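Local coordinates for protein tungsten-containing formylmethanofuran dehydrogenase 2 subunit C (Methanothermobacter wolfeii, PDB 5T5I) that probably serves as a structural subunit of the tungsten enzyme complex that reduces carbon dioxide to formylmethanofuran, the first step of methanogenesis, at residues Lys174-Ile179 / Glu193-Ala198; Lys212-Glu217 / Gly263-Ile268; Phe242-Gly247 / Ile257-Val262. One frame throughout, in Å; residues are numbered along the deposited sequence.

Overall arrangement
From the N terminus the chain winds through the rungs of a parallel beta-helix before folding back on itself at the C-terminal end. Interaction 1 pairs the turn after strand 170-173 with the same turn one coil later, closing a loop of only 13 residues. Interaction 2 follows in series: the next turn, 212-217, is met by the tail 263-268 after a loop of 45 residues. Within that loop lies interaction 3, the hairpin of strands 241-247 and 256-261. Interactions 1 and 2 touch through Asn-195 and Met-214; interactions 2 and 3 touch where Asn-265 and Ile-268 pack on Ala-260 and Phe-245. Together they join the last coils to their C-terminal cover.

Interaction 1. Residues Lys174-Ile179 / Glu193-Ala198; sequences KGDVNI and EGNVVA
Asp-176 reaches across to Asn-195 and takes its backbone N-H on OD1, at 2.8 Å and almost straight, on the anti side of the carboxylate but 26° out of its plane. With CG anti to the carbonyl carbon (chi1 -53°), the acid lies alongside the Asn-195 side chain, their planes only 4° apart. Asn-195 is also an acceptor: its O takes Val-177 N (2.9 Å), and further on Val-197 N meets Asn-178 O at 3.0 Å. Gly-194 sits where a CB would run into Asp-176 OD1 and Gly-175 O, consistent with a glycine at this position. Val-177 CG2 packs on Val-196 CG2 (3.8 Å), two buried, beta-branched side chains side by side on the same face. At the Lys-174 end, its NZ forms a long, weak salt bridge with Glu-193 OE2 (3.4 Å), while a water donates to both Lys-174 O and Glu-193 OE1. In the next shell, Asn-157 OD1 accepts from Asp-176 N and Asn-195 OD1 from Met-214 N, the same step one coil earlier and one later. Replacing this acid by alanine removes the carboxylate and would probably leave the Asn-195 N-H without its acceptor. The chemistry is that of a side-chain ladder on a parallel beta-helix: where the turn bends away from regular strand pairing, acid and amide oxygens take over the N-H groups of the next coil.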
ATOM      1  N   LYS C 174      15.441  11.425  34.074  1.00 24.18           N
ATOM      2  CA  LYS C 174      14.123  11.048  34.597  1.00 24.36           C
ATOM      3  C   LYS C 174      12.988  11.322  33.583  1.00 29.67           C
ATOM      4  O   LYS C 174      11.953  10.672  33.641  1.00 28.36           O
ATOM      5  CB  LYS C 174      13.868  11.689  35.951  1.00 25.72           C
ATOM      6  CG  LYS C 174      14.904  11.259  36.999  1.00 37.22           C
ATOM      7  CD  LYS C 174      14.553  11.746  38.435  1.00 49.14           C
ATOM      8  CE  LYS C 174      14.770  10.798  39.608  1.00 69.37           C
ATOM      9  NZ  LYS C 174      15.612   9.590  39.338  1.00 78.36           N
ATOM     10  N   GLY C 175      13.212  12.252  32.652  1.00 28.13           N
ATOM     11  CA  GLY C 175      12.284  12.555  31.572  1.00 27.99           C
ATOM     12  C   GLY C 175      12.640  11.836  30.277  1.00 29.48           C
ATOM     13  O   GLY C 175      13.183  10.723  30.284  1.00 28.06           O
ATOM     14  N   ASP C 176      12.348  12.489  29.154  1.00 25.11           N
ATOM     15  CA  ASP C 176      12.604  11.964  27.811  1.00 24.14           C
ATOM     16  C   ASP C 176      13.913  12.490  27.220  1.00 27.71           C
ATOM     17  O   ASP C 176      14.424  13.526  27.643  1.00 27.62           O
ATOM     18  CB  ASP C 176      11.460  12.395  26.876  1.00 25.66           C
ATOM     19  CG  ASP C 176      10.082  12.031  27.385  1.00 35.76           C
ATOM     20  OD1 ASP C 176       9.932  10.925  27.943  1.00 36.74           O
ATOM     21  OD2 ASP C 176       9.161  12.869  27.255  1.00 38.59           O
ATOM     22  N   VAL C 177      14.423  11.785  26.204  1.00 24.11           N
ATOM     23  CA  VAL C 177      15.566  12.216  25.395  1.00 22.75           C
ATOM     24  C   VAL C 177      15.134  12.241  23.927  1.00 25.83           C
ATOM     25  O   VAL C 177      14.139  11.607  23.549  1.00 24.96           O
ATOM     26  CB  VAL C 177      16.880  11.416  25.582  1.00 25.82           C
ATOM     27  CG1 VAL C 177      17.353  11.446  27.031  1.00 26.30           C
ATOM     28  CG2 VAL C 177      16.743   9.991  25.085  1.00 26.05           C
ATOM     29  N   ASN C 178      15.912  12.926  23.091  1.00 23.78           N
ATOM     30  CA  ASN C 178      15.618  13.000  21.671  1.00 24.27           C
ATOM     31  C   ASN C 178      16.324  11.861  20.916  1.00 26.61           C
ATOM     32  O   ASN C 178      15.863  10.725  21.034  1.00 25.90           O
ATOM     33  CB  ASN C 178      15.899  14.403  21.125  1.00 25.75           C
ATOM     34  CG  ASN C 178      15.348  14.596  19.734  1.00 33.98           C
ATOM     35  OD1 ASN C 178      14.188  14.338  19.497  1.00 30.31           O
ATOM     36  ND2 ASN C 178      16.129  15.092  18.801  1.00 26.20           N
ATOM     37  N   ILE C 179      17.431  12.107  20.177  1.00 22.28           N
ATOM     38  CA  ILE C 179      18.061  11.021  19.425  1.00 20.64           C
ATOM     39  C   ILE C 179      19.499  10.751  19.844  1.00 22.51           C
ATOM     40  O   ILE C 179      20.162  11.595  20.430  1.00 22.22           O
ATOM     41  CB  ILE C 179      17.954  11.242  17.894  1.00 22.69           C
ATOM     42  CG1 ILE C 179      18.773  12.477  17.425  1.00 21.74           C
ATOM     43  CG2 ILE C 179      16.491  11.344  17.471  1.00 23.99           C
ATOM     44  CD1 ILE C 179      18.952  12.567  15.900  1.00 24.23           C
ATOM     45  N   GLU C 193      14.412   7.114  32.072  1.00 23.93           N
ATOM     46  CA  GLU C 193      13.147   6.704  32.678  1.00 23.73           C
ATOM     47  C   GLU C 193      11.948   6.984  31.766  1.00 28.52           C
ATOM     48  O   GLU C 193      10.922   6.329  31.893  1.00 28.29           O
ATOM     49  CB  GLU C 193      12.972   7.305  34.076  1.00 24.93           C
ATOM     50  CG  GLU C 193      14.116   6.931  35.010  1.00 28.50           C
ATOM     51  CD  GLU C 193      13.976   7.360  36.460  1.00 50.12           C
ATOM     52  OE1 GLU C 193      13.045   8.136  36.774  1.00 41.28           O
ATOM     53  OE2 GLU C 193      14.836   6.960  37.276  1.00 45.02           O
ATOM     54  N   GLY C 194      12.108   7.931  30.849  1.00 26.16           N
ATOM     55  CA  GLY C 194      11.103   8.285  29.866  1.00 26.59           C
ATOM     56  C   GLY C 194      11.359   7.648  28.515  1.00 30.52           C
ATOM     57  O   GLY C 194      11.887   6.537  28.426  1.00 29.61           O
ATOM     58  N   ASN C 195      10.986   8.362  27.456  1.00 27.13           N
ATOM     59  CA  ASN C 195      11.058   7.895  26.077  1.00 26.02           C
ATOM     60  C   ASN C 195      12.329   8.304  25.326  1.00 27.09           C
ATOM     61  O   ASN C 195      13.043   9.225  25.731  1.00 24.96           O
ATOM     62  CB  ASN C 195       9.827   8.432  25.316  1.00 27.13           C
ATOM     63  CG  ASN C 195       8.506   8.037  25.949  1.00 42.70           C
ATOM     64  OD1 ASN C 195       8.361   6.947  26.519  1.00 30.75           O
ATOM     65  ND2 ASN C 195       7.508   8.909  25.883  1.00 31.20           N
ATOM     66  N   VAL C 196      12.571   7.612  24.190  1.00 25.12           N
ATOM     67  CA  VAL C 196      13.667   7.877  23.244  1.00 23.90           C
ATOM     68  C   VAL C 196      13.032   7.973  21.851  1.00 27.75           C
ATOM     69  O   VAL C 196      12.237   7.106  21.490  1.00 27.98           O
ATOM     70  CB  VAL C 196      14.756   6.766  23.241  1.00 27.22           C
ATOM     71  CG1 VAL C 196      15.882   7.089  22.248  1.00 26.64           C
ATOM     72  CG2 VAL C 196      15.315   6.523  24.638  1.00 27.48           C
ATOM     73  N   VAL C 197      13.423   8.966  21.044  1.00 25.17           N
ATOM     74  CA  VAL C 197      12.901   9.079  19.672  1.00 24.24           C
ATOM     75  C   VAL C 197      13.595   8.028  18.780  1.00 26.84           C
ATOM     76  O   VAL C 197      12.914   7.250  18.115  1.00 26.70           O
ATOM     77  CB  VAL C 197      13.046  10.513  19.100  1.00 27.49           C
ATOM     78  CG1 VAL C 197      12.647  10.574  17.625  1.00 27.68           C
ATOM     79  CG2 VAL C 197      12.234  11.505  19.927  1.00 27.49           C
ATOM     80  N   ALA C 198      14.929   8.005  18.764  1.00 23.22           N
ATOM     81  CA  ALA C 198      15.649   7.070  17.896  1.00 22.56           C
ATOM     82  C   ALA C 198      17.123   6.902  18.239  1.00 24.99           C
ATOM     83  O   ALA C 198      17.717   7.717  18.943  1.00 24.06           O
ATOM     84  CB  ALA C 198      15.544   7.533  16.447  1.00 23.43           C
TER
HETATM   85  O   HOH W   1      10.697   9.220  35.923  1.00 41.95           O

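Interaction 2. Residues Lys212-Glu217 / Gly263-Ile268; sequences KGMMQE and GCNGHI
Asn-265 grips the turn Gly-213 to Met-215 with both ends of its amide, closing the last turn of the parallel beta-helix with the C-terminal tail, which, following strand 256-261 alongside strand 208-211, appears to take the place of the next coil's turn. Hydrogen bonds from two side chains define the contact. Asn-265 ND2 donates to Gly-213 O at 2.9 Å, the acceptor lying close to the amide plane. Asn-265 OD1 receives Met-215 N at 2.8 Å, nearly straight and on a lone pair. Having donor and acceptor side by side, an asparagine can stand in for a peptide group and satisfy an N-H and a C=O of the neighbouring chain at once; its ND2 also serves Ala-261 O, which steadies the amide. His-267 adds a second polar grip: NE2 donates to Met-215 O (2.8 Å) in a bent bond (136°), the oxygen tilted 16° from the ring plane, with a weak second bond to Gln-216 O. Its CG lies between the backbone N and the carbonyl carbon (chi1 66°), which swings the imidazole toward the turn. A backbone bond from Ile-268 N to Asn-265 O curls the tail between these two side chains.

Apolar and sulfur contacts fill the remainder. The unbranched, flexible methionine chains can adopt quite different shapes here: the extended Met-214 chain passes Cys-264 O with its CG 3.5 Å away, whereas Met-215 bends at its last torsion and brings CE against Ile-268 CG2 (3.8 Å). Cys-264 SG rests 3.5 Å from Gly-213 O. Beyond the pair, Glu-217 makes salt bridges with a basic side chain of another protein chain. Met-214 crosses the imidazole at about a right angle, with CE 3.3 Å from His-267 CE1.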
ATOM      1  N   LYS C 212      13.181   2.782  30.148  1.00 24.30           N
ATOM      2  CA  LYS C 212      11.951   2.360  30.841  1.00 25.16           C
ATOM      3  C   LYS C 212      10.684   2.764  30.075  1.00 29.76           C
ATOM      4  O   LYS C 212       9.637   2.153  30.263  1.00 28.49           O
ATOM      5  CB  LYS C 212      11.883   2.914  32.260  1.00 27.57           C
ATOM      6  CG  LYS C 212      13.067   2.558  33.134  1.00 31.05           C
ATOM      7  CD  LYS C 212      12.781   2.990  34.574  1.00 36.74           C
ATOM      8  CE  LYS C 212      13.863   2.625  35.544  1.00 42.48           C
ATOM      9  NZ  LYS C 212      13.561   3.114  36.930  1.00 43.13           N
ATOM     10  N   GLY C 213      10.783   3.800  29.246  1.00 27.82           N
ATOM     11  CA  GLY C 213       9.678   4.246  28.405  1.00 28.35           C
ATOM     12  C   GLY C 213       9.759   3.618  27.024  1.00 32.51           C
ATOM     13  O   GLY C 213      10.312   2.521  26.847  1.00 30.95           O
ATOM     14  N   MET C 214       9.187   4.305  26.041  1.00 30.42           N
ATOM     15  CA  MET C 214       9.119   3.827  24.665  1.00 30.15           C
ATOM     16  C   MET C 214      10.269   4.335  23.807  1.00 31.64           C
ATOM     17  O   MET C 214      10.536   5.536  23.798  1.00 30.98           O
ATOM     18  CB  MET C 214       7.785   4.294  24.037  1.00 33.89           C
ATOM     19  CG  MET C 214       7.611   3.907  22.580  1.00 39.14           C
ATOM     20  SD  MET C 214       5.969   4.328  21.958  1.00 46.01           S
ATOM     21  CE  MET C 214       5.937   3.378  20.484  1.00 43.56           C
ATOM     22  N   MET C 215      10.882   3.437  23.015  1.00 26.61           N
ATOM     23  CA  MET C 215      11.862   3.811  21.981  1.00 26.54           C
ATOM     24  C   MET C 215      11.009   3.835  20.698  1.00 30.68           C
ATOM     25  O   MET C 215      10.478   2.789  20.321  1.00 30.55           O
ATOM     26  CB  MET C 215      13.000   2.785  21.826  1.00 28.60           C
ATOM     27  CG  MET C 215      13.882   2.665  23.036  1.00 31.01           C
ATOM     28  SD  MET C 215      15.453   1.848  22.692  1.00 32.76           S
ATOM     29  CE  MET C 215      14.914   0.327  22.049  1.00 30.66           C
ATOM     30  N   GLN C 216      10.796   5.005  20.074  1.00 27.42           N
ATOM     31  CA  GLN C 216       9.964   5.056  18.858  1.00 26.98           C
ATOM     32  C   GLN C 216      10.573   4.225  17.712  1.00 28.35           C
ATOM     33  O   GLN C 216       9.837   3.552  16.990  1.00 28.31           O
ATOM     34  CB  GLN C 216       9.732   6.498  18.371  1.00 27.93           C
ATOM     35  CG  GLN C 216       8.909   7.381  19.306  1.00 44.09           C
ATOM     36  CD  GLN C 216       8.688   8.767  18.722  1.00 66.29           C
ATOM     37  OE1 GLN C 216       8.529   8.946  17.509  1.00 63.14           O
ATOM     38  NE2 GLN C 216       8.636   9.788  19.564  1.00 59.85           N
ATOM     39  N   GLU C 217      11.915   4.293  17.560  1.00 23.41           N
ATOM     40  CA  GLU C 217      12.689   3.588  16.534  1.00 23.37           C
ATOM     41  C   GLU C 217      13.969   3.041  17.141  1.00 26.03           C
ATOM     42  O   GLU C 217      14.487   3.616  18.090  1.00 26.47           O
ATOM     43  CB  GLU C 217      13.089   4.550  15.418  1.00 24.26           C
ATOM     44  CG  GLU C 217      11.929   5.204  14.687  1.00 30.00           C
ATOM     45  CD  GLU C 217      12.405   6.332  13.793  1.00 49.83           C
ATOM     46  OE1 GLU C 217      13.168   6.052  12.841  1.00 37.07           O
ATOM     47  OE2 GLU C 217      12.122   7.508  14.114  1.00 42.15           O
ATOM     48  N   GLY C 263       6.530  -3.579  28.148  1.00 34.87           N
ATOM     49  CA  GLY C 263       5.215  -2.956  28.048  1.00 37.24           C
ATOM     50  C   GLY C 263       4.998  -1.979  26.908  1.00 44.60           C
ATOM     51  O   GLY C 263       3.907  -1.952  26.330  1.00 44.59           O
ATOM     52  N   CYS C 264       6.018  -1.187  26.556  1.00 42.51           N
ATOM     53  CA  CYS C 264       5.860  -0.182  25.494  1.00 44.46           C
ATOM     54  C   CYS C 264       6.852  -0.329  24.333  1.00 43.44           C
ATOM     55  O   CYS C 264       6.944   0.592  23.525  1.00 43.20           O
ATOM     56  CB  CYS C 264       5.902   1.219  26.101  1.00 46.87           C
ATOM     57  SG  CYS C 264       7.075   1.397  27.468  1.00 51.76           S
ATOM     58  N   ASN C 265       7.535  -1.496  24.191  1.00 36.40           N
ATOM     59  CA  ASN C 265       8.506  -1.712  23.106  1.00 33.37           C
ATOM     60  C   ASN C 265       8.296  -3.012  22.315  1.00 34.77           C
ATOM     61  O   ASN C 265       9.237  -3.508  21.694  1.00 31.93           O
ATOM     62  CB  ASN C 265       9.926  -1.634  23.667  1.00 28.31           C
ATOM     63  CG  ASN C 265      10.258  -0.234  24.109  1.00 37.84           C
ATOM     64  OD1 ASN C 265      10.368   0.682  23.285  1.00 32.41           O
ATOM     65  ND2 ASN C 265      10.345  -0.010  25.405  1.00 25.74           N
ATOM     66  N   GLY C 266       7.061  -3.505  22.262  1.00 31.77           N
ATOM     67  CA  GLY C 266       6.729  -4.700  21.492  1.00 32.52           C
ATOM     68  C   GLY C 266       7.049  -4.553  20.013  1.00 36.51           C
ATOM     69  O   GLY C 266       7.447  -5.523  19.372  1.00 36.32           O
ATOM     70  N   HIS C 267       6.921  -3.328  19.475  1.00 32.30           N
ATOM     71  CA  HIS C 267       7.229  -3.021  18.074  1.00 32.60           C
ATOM     72  C   HIS C 267       8.749  -3.065  17.753  1.00 37.87           C
ATOM     73  O   HIS C 267       9.103  -3.180  16.581  1.00 37.62           O
ATOM     74  CB  HIS C 267       6.640  -1.650  17.698  1.00 33.19           C
ATOM     75  CG  HIS C 267       7.291  -0.515  18.423  1.00 35.46           C
ATOM     76  ND1 HIS C 267       7.092  -0.328  19.781  1.00 36.95           N
ATOM     77  CD2 HIS C 267       8.159   0.420  17.974  1.00 35.35           C
ATOM     78  CE1 HIS C 267       7.845   0.710  20.112  1.00 35.05           C
ATOM     79  NE2 HIS C 267       8.495   1.199  19.055  1.00 34.71           N
ATOM     80  N   ILE C 268       9.628  -2.949  18.781  1.00 34.63           N
ATOM     81  CA  ILE C 268      11.100  -2.987  18.661  1.00 35.71           C
ATOM     82  C   ILE C 268      11.621  -4.433  18.645  1.00 42.91           C
ATOM     83  O   ILE C 268      12.674  -4.679  18.048  1.00 42.06           O
ATOM     84  CB  ILE C 268      11.751  -2.155  19.828  1.00 38.99           C
ATOM     85  CG1 ILE C 268      11.303  -0.680  19.786  1.00 38.92           C
ATOM     86  CG2 ILE C 268      13.273  -2.245  19.853  1.00 40.68           C
ATOM     87  CD1 ILE C 268      11.503   0.043  18.439  1.00 41.03           C
TER

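Interaction 3. Residues Phe242-Gly247 / Ile257-Val262; sequences FYKFEG and IVYAAV
Tyr-243 and Ala-260 exchange both of their backbone hydrogen bonds in a beta hairpin, strands 242-247 and 257-261 running antiparallel at 158°. Tyr-243 N reaches Ala-260 O at 2.8 Å, and Phe-245 and Val-258 form a second such pair of hydrogen bonds two residues on; between them Lys-244 faces Tyr-259 as a non-hydrogen-bonded pair. The hairpin follows the last coils of the beta-helix, strand 256-261 lying beside strand 208-211 and strand 241-247 beside 223-229.

From CB outward, the Tyr-243 side chain first passes Ala-260 O, 3.7 Å from that CB. CG is anti to the carbonyl carbon (chi1 -70°), which carries the ring across toward Val-262, just past the end of the partner strand. There CD2 and CE2 come up against the backbone, CE2 lying 3.6 Å from Val-262 CA, and Val-262 CG1 stands over the centre of the ring face at 3.8 Å in a CH-pi contact only 2° off the normal. The tip, OH, is linked by a water to Val-262 O, so a polar end finds a partner beyond the apolar face. A tyrosine suits this partly exposed place: a flat surface for the valine, a hydroxyl for the water.

Small Ala-260 lets Asn-265 approach on the same face, where Phe-245 also sets its ring edge-to-face against Phe-218. On the opposite face, Phe-242 and Tyr-259 pack toward Val-210 and Ile-231, Phe-242 CB lying 3.9 Å from Tyr-259 CD1. Lys-244, fully extended, lies alongside the Tyr-259 ring, with Lys-244 CG 3.6 Å from Tyr-259 CE1. The hydroxyl of that tyrosine bonds to Glu-228, which Lys-244 NZ meets in a long, weak ion pair, and on the way Lys-244 CE passes 3.6 Å from Tyr-259 OH.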
ATOM      1  N   PHE C 242      12.314  -6.679  30.678  1.00 23.92           N
ATOM      2  CA  PHE C 242      13.005  -5.899  29.646  1.00 23.39           C
ATOM      3  C   PHE C 242      13.440  -6.771  28.472  1.00 26.57           C
ATOM      4  O   PHE C 242      14.016  -7.840  28.694  1.00 25.62           O
ATOM      5  CB  PHE C 242      14.267  -5.244  30.233  1.00 24.97           C
ATOM      6  CG  PHE C 242      14.004  -4.211  31.302  1.00 26.53           C
ATOM      7  CD1 PHE C 242      13.819  -4.589  32.627  1.00 30.35           C
ATOM      8  CD2 PHE C 242      13.902  -2.862  30.979  1.00 26.93           C
ATOM      9  CE1 PHE C 242      13.552  -3.633  33.614  1.00 31.57           C
ATOM     10  CE2 PHE C 242      13.628  -1.911  31.964  1.00 29.33           C
ATOM     11  CZ  PHE C 242      13.463  -2.300  33.273  1.00 29.36           C
ATOM     12  N   TYR C 243      13.222  -6.287  27.229  1.00 24.11           N
ATOM     13  CA  TYR C 243      13.778  -6.907  26.022  1.00 23.98           C
ATOM     14  C   TYR C 243      15.265  -6.565  26.075  1.00 26.75           C
ATOM     15  O   TYR C 243      15.602  -5.420  26.386  1.00 25.69           O
ATOM     16  CB  TYR C 243      13.190  -6.309  24.742  1.00 24.66           C
ATOM     17  CG  TYR C 243      11.744  -6.657  24.506  1.00 25.28           C
ATOM     18  CD1 TYR C 243      11.342  -7.980  24.347  1.00 26.85           C
ATOM     19  CD2 TYR C 243      10.784  -5.662  24.355  1.00 26.48           C
ATOM     20  CE1 TYR C 243      10.010  -8.308  24.109  1.00 29.74           C
ATOM     21  CE2 TYR C 243       9.449  -5.978  24.110  1.00 28.69           C
ATOM     22  CZ  TYR C 243       9.065  -7.302  23.991  1.00 35.57           C
ATOM     23  OH  TYR C 243       7.758  -7.628  23.732  1.00 37.58           O
ATOM     24  N   LYS C 244      16.142  -7.554  25.849  1.00 21.32           N
ATOM     25  CA  LYS C 244      17.594  -7.397  25.921  1.00 20.51           C
ATOM     26  C   LYS C 244      18.188  -7.506  24.516  1.00 24.57           C
ATOM     27  O   LYS C 244      17.874  -8.440  23.772  1.00 23.93           O
ATOM     28  CB  LYS C 244      18.194  -8.475  26.842  1.00 23.10           C
ATOM     29  CG  LYS C 244      19.682  -8.318  27.100  1.00 27.10           C
ATOM     30  CD  LYS C 244      20.198  -9.446  27.983  1.00 28.86           C
ATOM     31  CE  LYS C 244      21.646  -9.284  28.360  1.00 32.30           C
ATOM     32  NZ  LYS C 244      22.095 -10.365  29.282  1.00 42.96           N
ATOM     33  N   PHE C 245      19.053  -6.559  24.173  1.00 22.85           N
ATOM     34  CA  PHE C 245      19.726  -6.494  22.869  1.00 22.18           C
ATOM     35  C   PHE C 245      21.218  -6.297  23.050  1.00 24.78           C
ATOM     36  O   PHE C 245      21.619  -5.559  23.953  1.00 24.16           O
ATOM     37  CB  PHE C 245      19.187  -5.301  22.061  1.00 23.74           C
ATOM     38  CG  PHE C 245      17.720  -5.365  21.731  1.00 25.19           C
ATOM     39  CD1 PHE C 245      17.281  -5.957  20.552  1.00 28.51           C
ATOM     40  CD2 PHE C 245      16.778  -4.768  22.562  1.00 27.82           C
ATOM     41  CE1 PHE C 245      15.925  -5.968  20.220  1.00 28.97           C
ATOM     42  CE2 PHE C 245      15.423  -4.803  22.247  1.00 30.30           C
ATOM     43  CZ  PHE C 245      15.003  -5.405  21.079  1.00 28.64           C
ATOM     44  N   GLU C 246      22.033  -6.905  22.176  1.00 22.40           N
ATOM     45  CA  GLU C 246      23.489  -6.747  22.170  1.00 21.12           C
ATOM     46  C   GLU C 246      23.943  -6.089  20.870  1.00 24.87           C
ATOM     47  O   GLU C 246      23.488  -6.458  19.781  1.00 23.81           O
ATOM     48  CB  GLU C 246      24.195  -8.096  22.345  1.00 23.28           C
ATOM     49  CG  GLU C 246      25.696  -7.967  22.582  1.00 31.03           C
ATOM     50  CD  GLU C 246      26.428  -9.290  22.521  1.00 57.23           C
ATOM     51  OE1 GLU C 246      26.285 -10.003  21.500  1.00 51.63           O
ATOM     52  OE2 GLU C 246      27.160  -9.604  23.488  1.00 51.57           O
ATOM     53  N   GLY C 247      24.854  -5.131  20.988  1.00 21.04           N
ATOM     54  CA  GLY C 247      25.366  -4.443  19.807  1.00 20.35           C
ATOM     55  C   GLY C 247      26.312  -3.315  20.142  1.00 25.22           C
ATOM     56  O   GLY C 247      26.862  -3.292  21.248  1.00 25.72           O
ATOM     57  N   ILE C 257      25.021  -3.368  25.662  1.00 23.69           N
ATOM     58  CA  ILE C 257      23.699  -3.934  25.979  1.00 23.03           C
ATOM     59  C   ILE C 257      22.662  -2.815  26.044  1.00 25.42           C
ATOM     60  O   ILE C 257      22.899  -1.790  26.693  1.00 23.74           O
ATOM     61  CB  ILE C 257      23.720  -4.755  27.311  1.00 25.66           C
ATOM     62  CG1 ILE C 257      24.639  -5.996  27.220  1.00 25.57           C
ATOM     63  CG2 ILE C 257      22.317  -5.175  27.747  1.00 26.80           C
ATOM     64  CD1 ILE C 257      24.196  -7.113  26.216  1.00 30.09           C
ATOM     65  N   VAL C 258      21.511  -3.022  25.385  1.00 23.04           N
ATOM     66  CA  VAL C 258      20.365  -2.115  25.468  1.00 23.73           C
ATOM     67  C   VAL C 258      19.197  -2.918  26.082  1.00 26.20           C
ATOM     68  O   VAL C 258      18.821  -3.962  25.534  1.00 25.60           O
ATOM     69  CB  VAL C 258      19.964  -1.491  24.101  1.00 27.14           C
ATOM     70  CG1 VAL C 258      18.657  -0.696  24.215  1.00 27.14           C
ATOM     71  CG2 VAL C 258      21.074  -0.595  23.564  1.00 26.35           C
ATOM     72  N   TYR C 259      18.634  -2.424  27.200  1.00 22.82           N
ATOM     73  CA  TYR C 259      17.441  -2.998  27.847  1.00 22.77           C
ATOM     74  C   TYR C 259      16.268  -2.045  27.546  1.00 26.70           C
ATOM     75  O   TYR C 259      16.411  -0.835  27.714  1.00 25.74           O
ATOM     76  CB  TYR C 259      17.607  -3.127  29.374  1.00 22.39           C
ATOM     77  CG  TYR C 259      18.523  -4.247  29.811  1.00 23.00           C
ATOM     78  CD1 TYR C 259      18.108  -5.571  29.759  1.00 24.56           C
ATOM     79  CD2 TYR C 259      19.764  -3.978  30.377  1.00 23.76           C
ATOM     80  CE1 TYR C 259      18.925  -6.606  30.212  1.00 24.42           C
ATOM     81  CE2 TYR C 259      20.568  -5.001  30.883  1.00 25.26           C
ATOM     82  CZ  TYR C 259      20.155  -6.317  30.778  1.00 29.03           C
ATOM     83  OH  TYR C 259      20.962  -7.317  31.270  1.00 29.80           O
ATOM     84  N   ALA C 260      15.141  -2.573  27.075  1.00 23.61           N
ATOM     85  CA  ALA C 260      13.965  -1.755  26.773  1.00 23.15           C
ATOM     86  C   ALA C 260      12.724  -2.418  27.400  1.00 27.33           C
ATOM     87  O   ALA C 260      12.460  -3.599  27.132  1.00 26.30           O
ATOM     88  CB  ALA C 260      13.794  -1.606  25.267  1.00 23.31           C
ATOM     89  N   ALA C 261      11.985  -1.670  28.248  1.00 25.63           N
ATOM     90  CA  ALA C 261      10.777  -2.158  28.961  1.00 26.73           C
ATOM     91  C   ALA C 261       9.781  -2.834  28.014  1.00 30.47           C
ATOM     92  O   ALA C 261       9.417  -2.250  26.981  1.00 27.94           O
ATOM     93  CB  ALA C 261      10.094  -1.017  29.691  1.00 27.66           C
ATOM     94  N   VAL C 262       9.366  -4.071  28.350  1.00 28.82           N
ATOM     95  CA  VAL C 262       8.508  -4.854  27.452  1.00 30.32           C
ATOM     96  C   VAL C 262       7.147  -4.192  27.141  1.00 36.20           C
ATOM     97  O   VAL C 262       6.678  -4.301  26.007  1.00 35.67           O
ATOM     98  CB  VAL C 262       8.289  -6.334  27.889  1.00 35.28           C
ATOM     99  CG1 VAL C 262       9.615  -7.100  27.996  1.00 34.74           C
ATOM    100  CG2 VAL C 262       7.451  -6.451  29.159  1.00 36.26           C
TER
HETATM  101  O   HOH W   2       5.527  -6.364  24.695  1.00 43.30           O